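Local coordinates for protein racemase (Pseudovibrio sp. JE062, PDB 3MKC) that belongs to the enolase superfamily, pairing a mandelate racemase/muconate lactonizing enzyme-type N-terminal domain with a TIM-barrel-like C-terminal domain, at residues 174-188 with 202-216. Numbering follows the deposited sequence.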
ATOM      1  N   ARG A 174       0.563  18.310  -1.473  1.00 21.81           N
ATOM      2  CA  ARG A 174      -0.826  18.507  -1.869  1.00 21.77           C
ATOM      3  C   ARG A 174      -1.886  17.929  -0.936  1.00 20.22           C
ATOM      4  O   ARG A 174      -3.030  18.379  -0.952  1.00 21.32           O
ATOM      5  CB  ARG A 174      -1.041  17.950  -3.278  1.00 23.52           C
ATOM      6  CG  ARG A 174      -0.048  18.454  -4.307  1.00 26.80           C
ATOM      7  CD  ARG A 174      -0.161  19.956  -4.503  1.00 29.57           C
ATOM      8  NE  ARG A 174       0.770  20.450  -5.514  1.00 31.25           N
ATOM      9  CZ  ARG A 174       0.652  20.235  -6.821  1.00 32.08           C
ATOM     10  NH1 ARG A 174      -0.366  19.530  -7.299  1.00 32.24           N
ATOM     11  NH2 ARG A 174       1.563  20.725  -7.657  1.00 33.22           N
ATOM     12  N   ALA A 175      -1.522  16.938  -0.127  1.00 19.10           N
ATOM     13  CA  ALA A 175      -2.485  16.328   0.785  1.00 18.65           C
ATOM     14  C   ALA A 175      -1.798  15.539   1.889  1.00 17.86           C
ATOM     15  O   ALA A 175      -0.738  14.954   1.680  1.00 18.27           O
ATOM     16  CB  ALA A 175      -3.437  15.416   0.007  1.00 20.06           C
ATOM     17  N   VAL A 176      -2.417  15.523   3.064  1.00 16.23           N
ATOM     18  CA  VAL A 176      -1.877  14.809   4.206  1.00 17.60           C
ATOM     19  C   VAL A 176      -2.981  14.064   4.945  1.00 17.74           C
ATOM     20  O   VAL A 176      -4.149  14.444   4.887  1.00 19.65           O
ATOM     21  CB  VAL A 176      -1.198  15.778   5.198  1.00 17.42           C
ATOM     22  CG1 VAL A 176      -0.021  16.484   4.518  1.00 18.91           C
ATOM     23  CG2 VAL A 176      -2.209  16.799   5.698  1.00 19.91           C
ATOM     24  N   LYS A 177      -2.607  12.995   5.633  1.00 18.84           N
ATOM     25  CA  LYS A 177      -3.572  12.229   6.402  1.00 17.48           C
ATOM     26  C   LYS A 177      -3.152  12.254   7.858  1.00 18.23           C
ATOM     27  O   LYS A 177      -1.988  12.027   8.175  1.00 19.41           O
ATOM     28  CB  LYS A 177      -3.629  10.776   5.922  1.00 18.11           C
ATOM     29  CG  LYS A 177      -4.683   9.950   6.652  1.00 15.64           C
ATOM     30  CD  LYS A 177      -4.928   8.606   5.975  1.00 17.12           C
ATOM     31  CE  LYS A 177      -3.773   7.636   6.188  1.00 18.18           C
ATOM     32  NZ  LYS A 177      -4.014   6.331   5.507  1.00 17.00           N
ATOM     33  N   VAL A 178      -4.100  12.553   8.735  1.00 17.76           N
ATOM     34  CA  VAL A 178      -3.841  12.585  10.168  1.00 18.60           C
ATOM     35  C   VAL A 178      -4.606  11.418  10.767  1.00 20.44           C
ATOM     36  O   VAL A 178      -5.467  10.842  10.107  1.00 20.92           O
ATOM     37  CB  VAL A 178      -4.341  13.894  10.794  1.00 18.39           C
ATOM     38  CG1 VAL A 178      -3.611  15.076  10.169  1.00 18.37           C
ATOM     39  CG2 VAL A 178      -5.844  14.025  10.588  1.00 17.14           C
ATOM     40  N   CYS A 179      -4.293  11.061  12.008  1.00 19.89           N
ATOM     41  CA  CYS A 179      -4.973   9.951  12.662  1.00 21.78           C
ATOM     42  C   CYS A 179      -5.483  10.350  14.031  1.00 22.24           C
ATOM     43  O   CYS A 179      -4.993  11.307  14.634  1.00 23.35           O
ATOM     44  CB  CYS A 179      -4.020   8.771  12.856  1.00 22.35           C
ATOM     45  SG  CYS A 179      -3.008   8.344  11.441  1.00 25.55           S
ATOM     46  N   VAL A 180      -6.474   9.610  14.514  1.00 21.66           N
ATOM     47  CA  VAL A 180      -7.017   9.831  15.844  1.00 21.27           C
ATOM     48  C   VAL A 180      -6.346   8.734  16.661  1.00 22.23           C
ATOM     49  O   VAL A 180      -6.594   7.549  16.437  1.00 20.97           O
ATOM     50  CB  VAL A 180      -8.551   9.626  15.891  1.00 20.40           C
ATOM     51  CG1 VAL A 180      -9.058   9.797  17.317  1.00 20.78           C
ATOM     52  CG2 VAL A 180      -9.243  10.627  14.982  1.00 20.00           C
ATOM     53  N   PRO A 181      -5.461   9.105  17.599  1.00 23.25           N
ATOM     54  CA  PRO A 181      -4.767   8.116  18.429  1.00 24.41           C
ATOM     55  C   PRO A 181      -5.690   7.029  18.987  1.00 25.37           C
ATOM     56  O   PRO A 181      -6.718   7.320  19.589  1.00 25.54           O
ATOM     57  CB  PRO A 181      -4.143   8.975  19.524  1.00 24.53           C
ATOM     58  CG  PRO A 181      -3.795  10.224  18.778  1.00 24.47           C
ATOM     59  CD  PRO A 181      -5.066  10.472  17.981  1.00 23.63           C
ATOM     60  N   ILE A 182      -5.299   5.776  18.784  1.00 27.48           N
ATOM     61  CA  ILE A 182      -6.072   4.622  19.238  1.00 29.71           C
ATOM     62  C   ILE A 182      -6.540   4.676  20.690  1.00 31.71           C
ATOM     63  O   ILE A 182      -7.742   4.722  20.968  1.00 33.29           O
ATOM     64  CB  ILE A 182      -5.266   3.330  19.057  1.00 29.94           C
ATOM     65  CG1 ILE A 182      -4.839   3.192  17.597  1.00 29.35           C
ATOM     66  CG2 ILE A 182      -6.092   2.134  19.498  1.00 30.63           C
ATOM     67  CD1 ILE A 182      -4.078   1.916  17.292  1.00 28.99           C
ATOM     68  N   LYS A 183      -5.590   4.657  21.617  1.00 32.60           N
ATOM     69  CA  LYS A 183      -5.921   4.678  23.034  1.00 33.42           C
ATOM     70  C   LYS A 183      -6.341   6.048  23.555  1.00 33.89           C
ATOM     71  O   LYS A 183      -6.182   6.350  24.738  1.00 35.04           O
ATOM     72  CB  LYS A 183      -4.742   4.149  23.847  1.00 33.37           C
ATOM     73  CG  LYS A 183      -4.366   2.710  23.523  1.00 34.99           C
ATOM     74  CD  LYS A 183      -3.215   2.242  24.405  1.00 35.72           C
ATOM     75  CE  LYS A 183      -2.848   0.788  24.153  1.00 36.63           C
ATOM     76  NZ  LYS A 183      -1.682   0.382  24.996  1.00 37.05           N
ATOM     77  N   ALA A 184      -6.874   6.885  22.672  1.00 33.62           N
ATOM     78  CA  ALA A 184      -7.341   8.203  23.081  1.00 33.60           C
ATOM     79  C   ALA A 184      -8.791   8.004  23.508  1.00 34.02           C
ATOM     80  O   ALA A 184      -9.570   7.392  22.781  1.00 35.03           O
ATOM     81  CB  ALA A 184      -7.257   9.184  21.915  1.00 32.69           C
ATOM     82  N   ASP A 185      -9.152   8.499  24.687  1.00 34.89           N
ATOM     83  CA  ASP A 185     -10.518   8.337  25.176  1.00 35.65           C
ATOM     84  C   ASP A 185     -11.439   9.485  24.777  1.00 35.24           C
ATOM     85  O   ASP A 185     -12.518   9.641  25.352  1.00 36.43           O
ATOM     86  CB  ASP A 185     -10.527   8.219  26.699  1.00 37.17           C
ATOM     87  CG  ASP A 185      -9.926   9.432  27.376  1.00 39.07           C
ATOM     88  OD1 ASP A 185     -10.092  10.556  26.849  1.00 39.79           O
ATOM     89  OD2 ASP A 185      -9.295   9.261  28.443  1.00 40.91           O
ATOM     90  N   TRP A 186     -11.023  10.283  23.800  1.00 33.56           N
ATOM     91  CA  TRP A 186     -11.830  11.419  23.367  1.00 32.18           C
ATOM     92  C   TRP A 186     -13.228  10.990  22.922  1.00 31.18           C
ATOM     93  O   TRP A 186     -13.389   9.970  22.251  1.00 31.14           O
ATOM     94  CB  TRP A 186     -11.145  12.165  22.214  1.00 31.42           C
ATOM     95  CG  TRP A 186      -9.664  12.387  22.391  1.00 29.99           C
ATOM     96  CD1 TRP A 186      -8.962  12.363  23.564  1.00 30.33           C
ATOM     97  CD2 TRP A 186      -8.710  12.687  21.360  1.00 29.57           C
ATOM     98  NE1 TRP A 186      -7.634  12.627  23.327  1.00 29.93           N
ATOM     99  CE2 TRP A 186      -7.450  12.829  21.985  1.00 29.20           C
ATOM    100  CE3 TRP A 186      -8.797  12.850  19.969  1.00 28.31           C
ATOM    101  CZ2 TRP A 186      -6.283  13.129  21.267  1.00 28.62           C
ATOM    102  CZ3 TRP A 186      -7.633  13.148  19.253  1.00 27.30           C
ATOM    103  CH2 TRP A 186      -6.394  13.284  19.907  1.00 28.58           C
ATOM    104  N   SER A 187     -14.236  11.766  23.309  1.00 30.13           N
ATOM    105  CA  SER A 187     -15.611  11.483  22.916  1.00 29.15           C
ATOM    106  C   SER A 187     -15.682  11.873  21.451  1.00 28.54           C
ATOM    107  O   SER A 187     -14.730  12.441  20.921  1.00 28.96           O
ATOM    108  CB  SER A 187     -16.593  12.337  23.725  1.00 29.89           C
ATOM    109  OG  SER A 187     -16.455  13.715  23.417  1.00 29.50           O
ATOM    110  N   THR A 188     -16.798  11.585  20.791  1.00 27.84           N
ATOM    111  CA  THR A 188     -16.911  11.946  19.387  1.00 27.18           C
ATOM    112  C   THR A 188     -16.882  13.465  19.212  1.00 26.72           C
ATOM    113  O   THR A 188     -16.360  13.971  18.218  1.00 26.59           O
ATOM    114  CB  THR A 188     -18.193  11.381  18.755  1.00 27.91           C
ATOM    115  OG1 THR A 188     -19.338  11.954  19.394  1.00 28.29           O
ATOM    116  CG2 THR A 188     -18.228   9.871  18.911  1.00 27.23           C
ATOM    117  N   LEU A 202      -3.705  23.469   9.291  1.00 25.02           N
ATOM    118  CA  LEU A 202      -3.350  23.109   7.926  1.00 25.21           C
ATOM    119  C   LEU A 202      -3.847  24.070   6.852  1.00 25.34           C
ATOM    120  O   LEU A 202      -3.142  24.347   5.881  1.00 26.22           O
ATOM    121  CB  LEU A 202      -3.866  21.702   7.615  1.00 23.56           C
ATOM    122  CG  LEU A 202      -3.544  21.175   6.216  1.00 22.65           C
ATOM    123  CD1 LEU A 202      -2.034  21.062   6.052  1.00 20.47           C
ATOM    124  CD2 LEU A 202      -4.217  19.822   6.002  1.00 21.77           C
ATOM    125  N   GLY A 203      -5.059  24.581   7.021  1.00 26.97           N
ATOM    126  CA  GLY A 203      -5.610  25.471   6.019  1.00 26.30           C
ATOM    127  C   GLY A 203      -6.438  24.619   5.078  1.00 27.98           C
ATOM    128  O   GLY A 203      -6.369  23.393   5.131  1.00 27.56           O
ATOM    129  N   HIS A 204      -7.220  25.255   4.216  1.00 28.35           N
ATOM    130  CA  HIS A 204      -8.074  24.523   3.290  1.00 28.66           C
ATOM    131  C   HIS A 204      -7.457  24.284   1.918  1.00 28.09           C
ATOM    132  O   HIS A 204      -8.032  23.568   1.094  1.00 26.23           O
ATOM    133  CB  HIS A 204      -9.414  25.249   3.143  1.00 29.63           C
ATOM    134  CG  HIS A 204     -10.373  24.973   4.261  1.00 29.12           C
ATOM    135  ND1 HIS A 204     -11.396  24.055   4.152  1.00 29.48           N
ATOM    136  CD2 HIS A 204     -10.459  25.484   5.512  1.00 30.07           C
ATOM    137  CE1 HIS A 204     -12.072  24.015   5.287  1.00 29.82           C
ATOM    138  NE2 HIS A 204     -11.523  24.873   6.129  1.00 29.88           N
ATOM    139  N   ASP A 205      -6.287  24.869   1.677  1.00 27.03           N
ATOM    140  CA  ASP A 205      -5.603  24.706   0.400  1.00 27.90           C
ATOM    141  C   ASP A 205      -5.062  23.296   0.220  1.00 27.18           C
ATOM    142  O   ASP A 205      -4.937  22.810  -0.899  1.00 29.22           O
ATOM    143  CB  ASP A 205      -4.449  25.701   0.284  1.00 30.60           C
ATOM    144  CG  ASP A 205      -4.890  27.044  -0.249  1.00 34.07           C
ATOM    145  OD1 ASP A 205      -6.115  27.281  -0.349  1.00 33.14           O
ATOM    146  OD2 ASP A 205      -4.005  27.869  -0.568  1.00 36.62           O
ATOM    147  N   THR A 206      -4.742  22.646   1.330  1.00 25.33           N
ATOM    148  CA  THR A 206      -4.200  21.296   1.302  1.00 23.70           C
ATOM    149  C   THR A 206      -5.284  20.287   1.670  1.00 21.53           C
ATOM    150  O   THR A 206      -5.975  20.459   2.663  1.00 19.65           O
ATOM    151  CB  THR A 206      -3.047  21.163   2.314  1.00 24.63           C
ATOM    152  OG1 THR A 206      -2.101  22.218   2.099  1.00 26.09           O
ATOM    153  CG2 THR A 206      -2.344  19.826   2.155  1.00 25.40           C
ATOM    154  N   ASP A 207      -5.437  19.239   0.870  1.00 19.81           N
ATOM    155  CA  ASP A 207      -6.437  18.225   1.178  1.00 18.24           C
ATOM    156  C   ASP A 207      -6.054  17.504   2.458  1.00 16.07           C
ATOM    157  O   ASP A 207      -4.874  17.256   2.707  1.00 16.30           O
ATOM    158  CB  ASP A 207      -6.557  17.218   0.039  1.00 18.64           C
ATOM    159  CG  ASP A 207      -7.575  17.634  -0.996  1.00 19.99           C
ATOM    160  OD1 ASP A 207      -8.713  17.954  -0.597  1.00 21.85           O
ATOM    161  OD2 ASP A 207      -7.245  17.629  -2.200  1.00 17.19           O
HETATM  162  N   MSE A 208      -7.054  17.152   3.262  1.00 15.09           N
HETATM  163  CA  MSE A 208      -6.805  16.473   4.526  1.00 14.52           C
HETATM  164  C   MSE A 208      -7.656  15.227   4.681  1.00 14.67           C
HETATM  165  O   MSE A 208      -8.885  15.298   4.647  1.00 14.39           O
HETATM  166  CB  MSE A 208      -7.091  17.415   5.692  1.00 15.71           C
HETATM  167  CG  MSE A 208      -6.761  16.834   7.060  1.00 17.84           C
HETATM  168 SE   MSE A 208      -6.904  18.163   8.458  1.00 31.04          SE
HETATM  169  CE  MSE A 208      -8.105  17.290   9.653  1.00 20.83           C
HETATM  170  N   MSE A 209      -6.985  14.095   4.862  1.00 14.80           N
HETATM  171  CA  MSE A 209      -7.643  12.807   5.050  1.00 15.41           C
HETATM  172  C   MSE A 209      -7.571  12.447   6.526  1.00 16.01           C
HETATM  173  O   MSE A 209      -6.722  12.966   7.250  1.00 16.65           O
HETATM  174  CB  MSE A 209      -6.945  11.721   4.237  1.00 15.95           C
HETATM  175  CG  MSE A 209      -7.089  11.889   2.724  1.00 17.50           C
HETATM  176 SE   MSE A 209      -5.949  13.211   1.896  1.00 24.11          SE
HETATM  177  CE  MSE A 209      -5.598  12.272   0.279  1.00 18.71           C
ATOM    178  N   VAL A 210      -8.457  11.565   6.977  1.00 15.71           N
ATOM    179  CA  VAL A 210      -8.465  11.174   8.384  1.00 15.68           C
ATOM    180  C   VAL A 210      -8.600   9.666   8.586  1.00 17.52           C
ATOM    181  O   VAL A 210      -9.464   9.023   7.982  1.00 16.05           O
ATOM    182  CB  VAL A 210      -9.615  11.867   9.150  1.00 15.61           C
ATOM    183  CG1 VAL A 210      -9.512  11.551  10.640  1.00 16.58           C
ATOM    184  CG2 VAL A 210      -9.562  13.375   8.917  1.00 16.53           C
ATOM    185  N   ASP A 211      -7.737   9.125   9.440  1.00 16.76           N
ATOM    186  CA  ASP A 211      -7.724   7.706   9.778  1.00 17.50           C
ATOM    187  C   ASP A 211      -8.235   7.614  11.207  1.00 18.25           C
ATOM    188  O   ASP A 211      -7.564   8.057  12.141  1.00 19.06           O
ATOM    189  CB  ASP A 211      -6.291   7.160   9.686  1.00 18.56           C
ATOM    190  CG  ASP A 211      -6.178   5.700  10.116  1.00 17.20           C
ATOM    191  OD1 ASP A 211      -7.201   5.084  10.476  1.00 19.05           O
ATOM    192  OD2 ASP A 211      -5.049   5.166  10.088  1.00 17.08           O
ATOM    193  N   TYR A 212      -9.426   7.054  11.376  1.00 16.96           N
ATOM    194  CA  TYR A 212     -10.023   6.937  12.700  1.00 17.38           C
ATOM    195  C   TYR A 212      -9.559   5.689  13.454  1.00 16.37           C
ATOM    196  O   TYR A 212      -9.950   5.459  14.598  1.00 17.85           O
ATOM    197  CB  TYR A 212     -11.549   6.989  12.572  1.00 16.83           C
ATOM    198  CG  TYR A 212     -12.048   8.318  12.034  1.00 15.66           C
ATOM    199  CD1 TYR A 212     -12.365   9.369  12.892  1.00 14.95           C
ATOM    200  CD2 TYR A 212     -12.165   8.533  10.666  1.00 15.94           C
ATOM    201  CE1 TYR A 212     -12.789  10.608  12.396  1.00 14.73           C
ATOM    202  CE2 TYR A 212     -12.581   9.757  10.160  1.00 15.10           C
ATOM    203  CZ  TYR A 212     -12.893  10.794  11.028  1.00 16.04           C
ATOM    204  OH  TYR A 212     -13.309  12.009  10.522  1.00 15.05           O
ATOM    205  N   LEU A 213      -8.706   4.902  12.804  1.00 17.33           N
ATOM    206  CA  LEU A 213      -8.142   3.694  13.393  1.00 16.93           C
ATOM    207  C   LEU A 213      -9.113   2.725  14.057  1.00 17.01           C
ATOM    208  O   LEU A 213      -8.834   2.191  15.135  1.00 16.34           O
ATOM    209  CB  LEU A 213      -7.032   4.070  14.386  1.00 18.22           C
ATOM    210  CG  LEU A 213      -5.754   4.588  13.725  1.00 20.35           C
ATOM    211  CD1 LEU A 213      -4.883   5.318  14.750  1.00 20.45           C
ATOM    212  CD2 LEU A 213      -5.004   3.419  13.100  1.00 20.02           C
ATOM    213  N   TYR A 214     -10.259   2.513  13.418  1.00 17.59           N
ATOM    214  CA  TYR A 214     -11.241   1.556  13.902  1.00 17.03           C
ATOM    215  C   TYR A 214     -11.714   1.767  15.336  1.00 18.56           C
ATOM    216  O   TYR A 214     -11.920   0.805  16.071  1.00 17.48           O
ATOM    217  CB  TYR A 214     -10.653   0.151  13.757  1.00 15.97           C
ATOM    218  CG  TYR A 214     -10.147  -0.140  12.360  1.00 16.64           C
ATOM    219  CD1 TYR A 214     -11.036  -0.347  11.309  1.00 14.84           C
ATOM    220  CD2 TYR A 214      -8.776  -0.162  12.076  1.00 14.76           C
ATOM    221  CE1 TYR A 214     -10.586  -0.566  10.020  1.00 15.21           C
ATOM    222  CE2 TYR A 214      -8.311  -0.380  10.781  1.00 14.07           C
ATOM    223  CZ  TYR A 214      -9.229  -0.580   9.756  1.00 16.62           C
ATOM    224  OH  TYR A 214      -8.798  -0.776   8.468  1.00 14.60           O
ATOM    225  N   ARG A 215     -11.913   3.017  15.736  1.00 19.12           N
ATOM    226  CA  ARG A 215     -12.355   3.274  17.101  1.00 21.11           C
ATOM    227  C   ARG A 215     -13.873   3.193  17.268  1.00 20.14           C
ATOM    228  O   ARG A 215     -14.366   3.241  18.389  1.00 20.96           O
ATOM    229  CB  ARG A 215     -11.859   4.648  17.573  1.00 23.16           C
ATOM    230  CG  ARG A 215     -12.468   5.816  16.836  1.00 26.52           C
ATOM    231  CD  ARG A 215     -11.793   7.150  17.187  1.00 27.72           C
ATOM    232  NE  ARG A 215     -11.983   7.576  18.576  1.00 27.60           N
ATOM    233  CZ  ARG A 215     -11.122   7.337  19.563  1.00 29.68           C
ATOM    234  NH1 ARG A 215     -10.002   6.666  19.329  1.00 29.86           N
ATOM    235  NH2 ARG A 215     -11.369   7.787  20.787  1.00 28.48           N
ATOM    236  N   PHE A 216     -14.608   3.055  16.166  1.00 19.95           N
ATOM    237  CA  PHE A 216     -16.075   2.991  16.224  1.00 19.63           C
ATOM    238  C   PHE A 216     -16.687   1.649  15.808  1.00 19.29           C
ATOM    239  O   PHE A 216     -16.061   0.866  15.104  1.00 18.58           O
ATOM    240  CB  PHE A 216     -16.674   4.088  15.345  1.00 21.57           C
ATOM    241  CG  PHE A 216     -16.280   5.475  15.752  1.00 22.99           C
ATOM    242  CD1 PHE A 216     -16.643   5.979  16.996  1.00 23.78           C
ATOM    243  CD2 PHE A 216     -15.567   6.290  14.880  1.00 22.74           C
ATOM    244  CE1 PHE A 216     -16.302   7.286  17.368  1.00 24.66           C
ATOM    245  CE2 PHE A 216     -15.221   7.589  15.238  1.00 24.58           C
ATOM    246  CZ  PHE A 216     -15.592   8.089  16.489  1.00 25.15           C
TER
HETATM  247  O   HOH W   1      -8.749   6.099  17.010  1.00 23.59           O
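Arg215 NH2 is held by two carbonyls of the loop that follows strand 175-179: it gives an almost straight bond to Ala184 O (2.7 Å, 177° at the hydrogen) and a weak one to Trp186 O. This loop leads into helix 188-202, the crossover of a parallel beta-alpha-beta unit in the TIM-barrel-like domain. Ala184 O lies in the guanidinium plane, although NH2 itself sits above the carbonyl plane. A weak bond from NH1 to Ile182 O adds to the grip. NH1 also donates to a water at 2.7 Å, and this water in turn donates to Val180 O and Tyr212 O, tying both strand exits together. Val180 CG1, anti to its own backbone N (chi1 177°), lies over one guanidinium face, offset toward the rim, so the group is held both in its plane and from one side.

The axes of strands 175-179 and 207-211 approach to 4.6 Å, their directions 27° apart, and six backbone bonds alternate between them from Asp207 N to Arg174 O through to Val180 N to Asp211 O. Val176, Val178, Met208 and Val210 form the face turned to the helices: Val178 touches Leu198 and Tyr161, and Val176 CG2 meets Leu202 CD2 at 3.6 Å. Ala175, Lys177, Cys179, Asp207, Met209 and Asp211 line the other face, where the side chains of Lys177 and Met209 cross at about a right angle, Lys177 CB and CG meeting Met209 CB, and Lys177 NZ reaches a salt bridge with Glu238. The selenomethionine Met209 bends back so that CE lies 3.8 Å from Ala175 CB.

Past the strand ends, Asp211 OD1 accepts from Leu213 N in an Asx turn, and Leu213 CD1 packs 3.6 Å from Ile182 CG1.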